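Local coordinates for sulfur oxidation protein soxB (Thermus thermophilus, PDB 2WDC), which binds two manganese ions and probably acts as a hydrolase of the 5'-nucleotidase family in sulfur oxidation, at residues K56-R61 with S456-Q461; G182-Y187 with G216-Y221. One frame throughout, in Å; residues are numbered along the deposited sequence.

Contact 1. Residues K56-R61 with S456-Q461; sequences KPLMGR and SDPFYQ
Leu-58 reaches over the backbone of Ser-456, and it has the largest share of the contact on its side, between two loops almost four hundred residues apart. CB is aimed at the partner loop, and CG, placed beside the backbone N (chi1 -62°), carries the fork forward until it straddles the carbonyl of Ser-456. There CG lies 3.9 Å from Ser-456 O. CD1 also rests on Ser-456, 4.0 Å from its CA, and faces Gln-461 NE2 at 4.2 Å. The other tip, CD2, sits 3.7 Å from Ser-456 O and 4.3 Å from Pro-458 CD. That same methyl lies over one face of the Arg-61 guanidinium, near its rim. A bend at chi3 (78°) turns the arginine chain, which crosses Pro-458 at about a right angle; NH1 approaches Pro-458 CB obliquely at 3.7 Å. This approach is van der Waals in character, and NH1 finds its polar partner in Gln-267 OE1.

Local turns shape both surfaces. A type II turn from Leu-58 brings Arg-61 back beside Leu-58, so that the methyl can cover the guanidinium, while Asp-457 OD1 accepts the Phe-459 N-H in an Asx turn. Gln-461 NE2 is held by the carbonyls of Val-453 and Thr-455. The arrangement is consistent with a loop-to-loop seam between the metal-binding part of a 5'-nucleotidase and its C-terminal domain.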
# COMPACT_ATOMS: atom_id res chain seq x y z
N LYS A 56 -2.31 -16.25 16.42
CA LYS A 56 -3.67 -16.57 16.83
C LYS A 56 -4.53 -15.42 17.38
O LYS A 56 -5.69 -15.28 17.01
CB LYS A 56 -3.72 -17.79 17.76
CG LYS A 56 -3.62 -19.11 17.01
CD LYS A 56 -3.81 -20.32 17.95
CE LYS A 56 -2.88 -20.22 19.14
NZ LYS A 56 -3.01 -21.42 20.04
N PRO A 57 -3.95 -14.57 18.26
CA PRO A 57 -4.78 -13.52 18.85
C PRO A 57 -5.36 -12.51 17.88
O PRO A 57 -6.35 -11.85 18.19
CB PRO A 57 -3.82 -12.82 19.82
CG PRO A 57 -2.78 -13.84 20.13
CD PRO A 57 -2.60 -14.58 18.83
N LEU A 58 -4.73 -12.37 16.71
CA LEU A 58 -5.20 -11.41 15.72
C LEU A 58 -5.98 -12.03 14.56
O LEU A 58 -6.47 -11.32 13.68
CB LEU A 58 -4.02 -10.58 15.18
CG LEU A 58 -3.27 -9.71 16.19
CD1 LEU A 58 -2.08 -9.02 15.55
CD2 LEU A 58 -4.20 -8.70 16.86
N MET A 59 -6.11 -13.35 14.55
CA MET A 59 -6.83 -14.02 13.47
C MET A 59 -8.29 -13.60 13.41
O MET A 59 -8.91 -13.32 14.45
CB MET A 59 -6.71 -15.54 13.59
CG MET A 59 -5.34 -16.05 13.17
SD MET A 59 -5.10 -17.82 13.38
CE MET A 59 -5.88 -18.44 11.86
N GLY A 60 -8.84 -13.54 12.20
CA GLY A 60 -10.23 -13.20 11.97
C GLY A 60 -10.61 -11.73 12.02
O GLY A 60 -11.79 -11.40 11.92
N ARG A 61 -9.62 -10.86 12.22
CA ARG A 61 -9.86 -9.41 12.28
C ARG A 61 -9.73 -8.84 10.88
O ARG A 61 -8.93 -9.33 10.08
CB ARG A 61 -8.73 -8.73 13.07
CG ARG A 61 -8.86 -8.68 14.58
CD ARG A 61 -7.48 -8.50 15.21
NE ARG A 61 -6.96 -7.14 15.14
CZ ARG A 61 -6.99 -6.28 16.16
NH1 ARG A 61 -6.45 -5.07 16.04
NH2 ARG A 61 -7.57 -6.64 17.31
N SER A 456 1.70 -9.92 18.37
CA SER A 456 0.28 -9.98 18.69
C SER A 456 -0.29 -8.67 19.21
O SER A 456 -1.50 -8.55 19.42
CB SER A 456 0.02 -11.10 19.71
OG SER A 456 0.82 -10.92 20.86
N ASP A 457 0.58 -7.69 19.45
CA ASP A 457 0.13 -6.40 19.97
C ASP A 457 -0.04 -5.44 18.81
O ASP A 457 0.94 -4.98 18.22
CB ASP A 457 1.14 -5.85 20.98
CG ASP A 457 0.65 -4.60 21.68
OD1 ASP A 457 -0.39 -4.05 21.26
OD2 ASP A 457 1.32 -4.15 22.64
N PRO A 458 -1.30 -5.13 18.45
CA PRO A 458 -1.51 -4.24 17.29
C PRO A 458 -0.88 -2.86 17.43
O PRO A 458 -0.61 -2.21 16.43
CB PRO A 458 -3.03 -4.15 17.17
CG PRO A 458 -3.55 -4.51 18.53
CD PRO A 458 -2.57 -5.48 19.12
N PHE A 459 -0.64 -2.42 18.66
CA PHE A 459 0.00 -1.13 18.88
C PHE A 459 1.41 -1.11 18.29
O PHE A 459 1.94 -0.04 17.96
CB PHE A 459 0.09 -0.82 20.39
CG PHE A 459 0.55 0.57 20.70
CD1 PHE A 459 -0.26 1.66 20.41
CD2 PHE A 459 1.78 0.80 21.30
CE1 PHE A 459 0.16 2.95 20.67
CE2 PHE A 459 2.19 2.09 21.60
CZ PHE A 459 1.38 3.16 21.29
N TYR A 460 2.03 -2.28 18.20
CA TYR A 460 3.39 -2.39 17.68
C TYR A 460 3.44 -2.89 16.23
O TYR A 460 4.53 -3.08 15.68
CB TYR A 460 4.25 -3.27 18.59
CG TYR A 460 4.65 -2.57 19.87
CD1 TYR A 460 5.75 -1.72 19.90
CD2 TYR A 460 3.88 -2.68 21.02
CE1 TYR A 460 6.10 -1.05 21.05
CE2 TYR A 460 4.23 -2.01 22.18
CZ TYR A 460 5.34 -1.19 22.18
OH TYR A 460 5.69 -0.51 23.33
N GLN A 461 2.28 -3.08 15.63
CA GLN A 461 2.22 -3.53 14.23
C GLN A 461 2.71 -2.39 13.34
O GLN A 461 2.35 -1.21 13.54
CB GLN A 461 0.79 -3.94 13.85
CG GLN A 461 0.42 -5.39 14.18
CD GLN A 461 1.16 -6.41 13.33
OE1 GLN A 461 1.45 -6.04 12.08
NE2 GLN A 461 1.45 -7.52 13.77

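Contact 2. Residues G182-Y187 with G216-Y221; sequences GEFLSY and GASYPY. With TBU (tertiary-butyl alcohol), chain M.
The two β-sheets of the metal-binding fold are joined here: residues 182-187 carry the short, weakly bonded edge strand 183-184 of one sheet and run on from it, and Gly-216 and Ala-217 end strand 210-217 of the other. Because Gly-216 has no side chain, its CA can come within 3.9 Å of Leu-185 CB. Two residues on, Tyr-187 N donates to Gly-216 O (2.9 Å, 154° at the hydrogen). The same oxygen receives a CA-H...O contact from Ser-186 CA at 3.4 Å, and it also lies at the edge of the Tyr-187 ring, in its plane. That ring is swung over its own backbone (chi1 84°, CG between N and the carbonyl carbon), which brings CE2 edge-on to Ala-217 CB at 3.7 Å; beyond it, the hydroxyl meets Asp-239 N.

A short row of hydroxyls forms a second tie between the segments. Ser-186 OG donates to Leu-185 O at 2.6 Å, and Ser-218 OG lies 2.6 Å from Ser-186 OG. The two buried hydroxyls thus have partners in each other, in Leu-185 O and in Ser-162 OG, with Phe-184 CZ near Ser-218 OG at an oblique angle. At the far end, Phe-184 N gives a nearly straight bond (166°) to the oxygen of tertiary-butyl alcohol, 2.8 Å away. The chain leaving strand 210-217 passes beside the manganese ligands, an arrangement consistent with the paired, helix-flanked sheets (αββα) of the metallophosphatase fold, as in other 5'-nucleotidases.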
# COMPACT_ATOMS: atom_id res chain seq x y z
N GLY A 182 -4.75 21.27 -2.26
CA GLY A 182 -5.44 20.84 -1.06
C GLY A 182 -4.64 21.28 0.15
O GLY A 182 -3.61 21.96 0.00
N GLU A 183 -5.09 20.90 1.34
CA GLU A 183 -4.37 21.22 2.56
C GLU A 183 -3.77 19.94 3.16
O GLU A 183 -4.49 19.03 3.56
CB GLU A 183 -5.28 21.90 3.59
CG GLU A 183 -4.54 22.23 4.89
CD GLU A 183 -5.40 22.92 5.93
OE1 GLU A 183 -6.64 22.94 5.79
OE2 GLU A 183 -4.83 23.44 6.90
N PHE A 184 -2.45 19.88 3.20
CA PHE A 184 -1.75 18.74 3.78
C PHE A 184 -1.89 18.81 5.30
O PHE A 184 -1.72 19.88 5.89
CB PHE A 184 -0.27 18.81 3.39
CG PHE A 184 0.54 17.65 3.86
CD1 PHE A 184 0.69 16.53 3.06
CD2 PHE A 184 1.15 17.67 5.10
CE1 PHE A 184 1.45 15.45 3.48
CE2 PHE A 184 1.90 16.59 5.54
CZ PHE A 184 2.05 15.48 4.73
N LEU A 185 -2.23 17.68 5.93
CA LEU A 185 -2.38 17.63 7.38
C LEU A 185 -1.47 16.57 7.98
O LEU A 185 -1.29 15.50 7.38
CB LEU A 185 -3.82 17.24 7.74
CG LEU A 185 -4.95 18.13 7.23
CD1 LEU A 185 -6.30 17.47 7.56
CD2 LEU A 185 -4.87 19.51 7.86
N SER A 186 -0.98 16.83 9.19
CA SER A 186 -0.25 15.82 9.95
C SER A 186 0.01 16.35 11.35
O SER A 186 0.65 17.38 11.51
CB SER A 186 1.08 15.44 9.29
OG SER A 186 0.89 14.49 8.24
N TYR A 187 -0.48 15.66 12.38
CA TYR A 187 -0.24 16.11 13.75
C TYR A 187 1.18 15.74 14.18
O TYR A 187 1.73 16.34 15.10
CB TYR A 187 -1.25 15.46 14.72
CG TYR A 187 -0.83 14.08 15.19
CD1 TYR A 187 -0.10 13.90 16.36
CD2 TYR A 187 -1.08 12.95 14.40
CE1 TYR A 187 0.34 12.65 16.76
CE2 TYR A 187 -0.61 11.69 14.77
CZ TYR A 187 0.10 11.54 15.95
OH TYR A 187 0.57 10.30 16.31
N GLY A 216 -5.07 14.75 10.58
CA GLY A 216 -4.19 13.92 9.78
C GLY A 216 -3.07 13.28 10.57
O GLY A 216 -2.54 13.85 11.53
N ALA A 217 -2.71 12.06 10.17
CA ALA A 217 -1.58 11.35 10.76
C ALA A 217 -0.78 10.71 9.65
O ALA A 217 -1.33 9.95 8.86
CB ALA A 217 -2.05 10.27 11.73
N SER A 218 0.50 11.06 9.56
CA SER A 218 1.41 10.40 8.62
C SER A 218 2.07 9.18 9.27
O SER A 218 2.05 9.00 10.50
CB SER A 218 2.46 11.38 8.07
OG SER A 218 1.84 12.33 7.21
N TYR A 219 2.61 8.30 8.44
CA TYR A 219 3.21 7.06 8.94
C TYR A 219 4.30 7.37 9.95
O TYR A 219 5.18 8.18 9.67
CB TYR A 219 3.83 6.32 7.76
CG TYR A 219 4.32 4.94 8.07
CD1 TYR A 219 3.49 3.98 8.62
CD2 TYR A 219 5.61 4.57 7.70
CE1 TYR A 219 3.96 2.69 8.89
CE2 TYR A 219 6.06 3.28 7.92
CZ TYR A 219 5.24 2.36 8.51
OH TYR A 219 5.71 1.07 8.74
N PRO A 220 4.26 6.72 11.12
CA PRO A 220 5.24 7.06 12.16
C PRO A 220 6.62 6.45 11.98
O PRO A 220 7.55 6.84 12.69
CB PRO A 220 4.61 6.50 13.45
CG PRO A 220 3.59 5.52 13.00
CD PRO A 220 3.14 5.91 11.63
N TYR A 221 6.77 5.51 11.05
CA TYR A 221 8.05 4.83 10.87
C TYR A 221 8.82 5.21 9.61
O TYR A 221 9.66 4.45 9.16
CB TYR A 221 7.87 3.31 10.97
CG TYR A 221 7.16 2.85 12.21
CD1 TYR A 221 7.81 2.84 13.44
CD2 TYR A 221 5.83 2.43 12.17
CE1 TYR A 221 7.16 2.44 14.59
CE2 TYR A 221 5.18 2.00 13.32
CZ TYR A 221 5.85 2.01 14.53
OH TYR A 221 5.21 1.60 15.68
O TBU M . -0.88 22.10 2.58
C TBU M . -0.12 23.02 3.40
C1 TBU M . -0.23 22.63 4.89
C2 TBU M . 1.37 22.95 3.02
C3 TBU M . -0.63 24.45 3.20

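Contact 2 is nested within the chain loop that contact 1 closes, and their centres are 24 Å apart. They nevertheless touch, Tyr-221 CE2 packing 4.3 Å from Gln-461 O. Both have one end near the dimanganese site: the Ser-218 side chain is about 9 Å from a manganese ion and about 5 Å from that of the ligand His-263, whereas the Gln-461 side chain is about 13 Å from a manganese ion and about 8 Å from that of His-286. Tyr-219 links the two regions, its ring meeting those of His-163 and His-286 and its hydroxyl bonding to Gln-462 O. Through Tyr-219, contact 2 borders the ligand histidines, and contact 1 lies farther out.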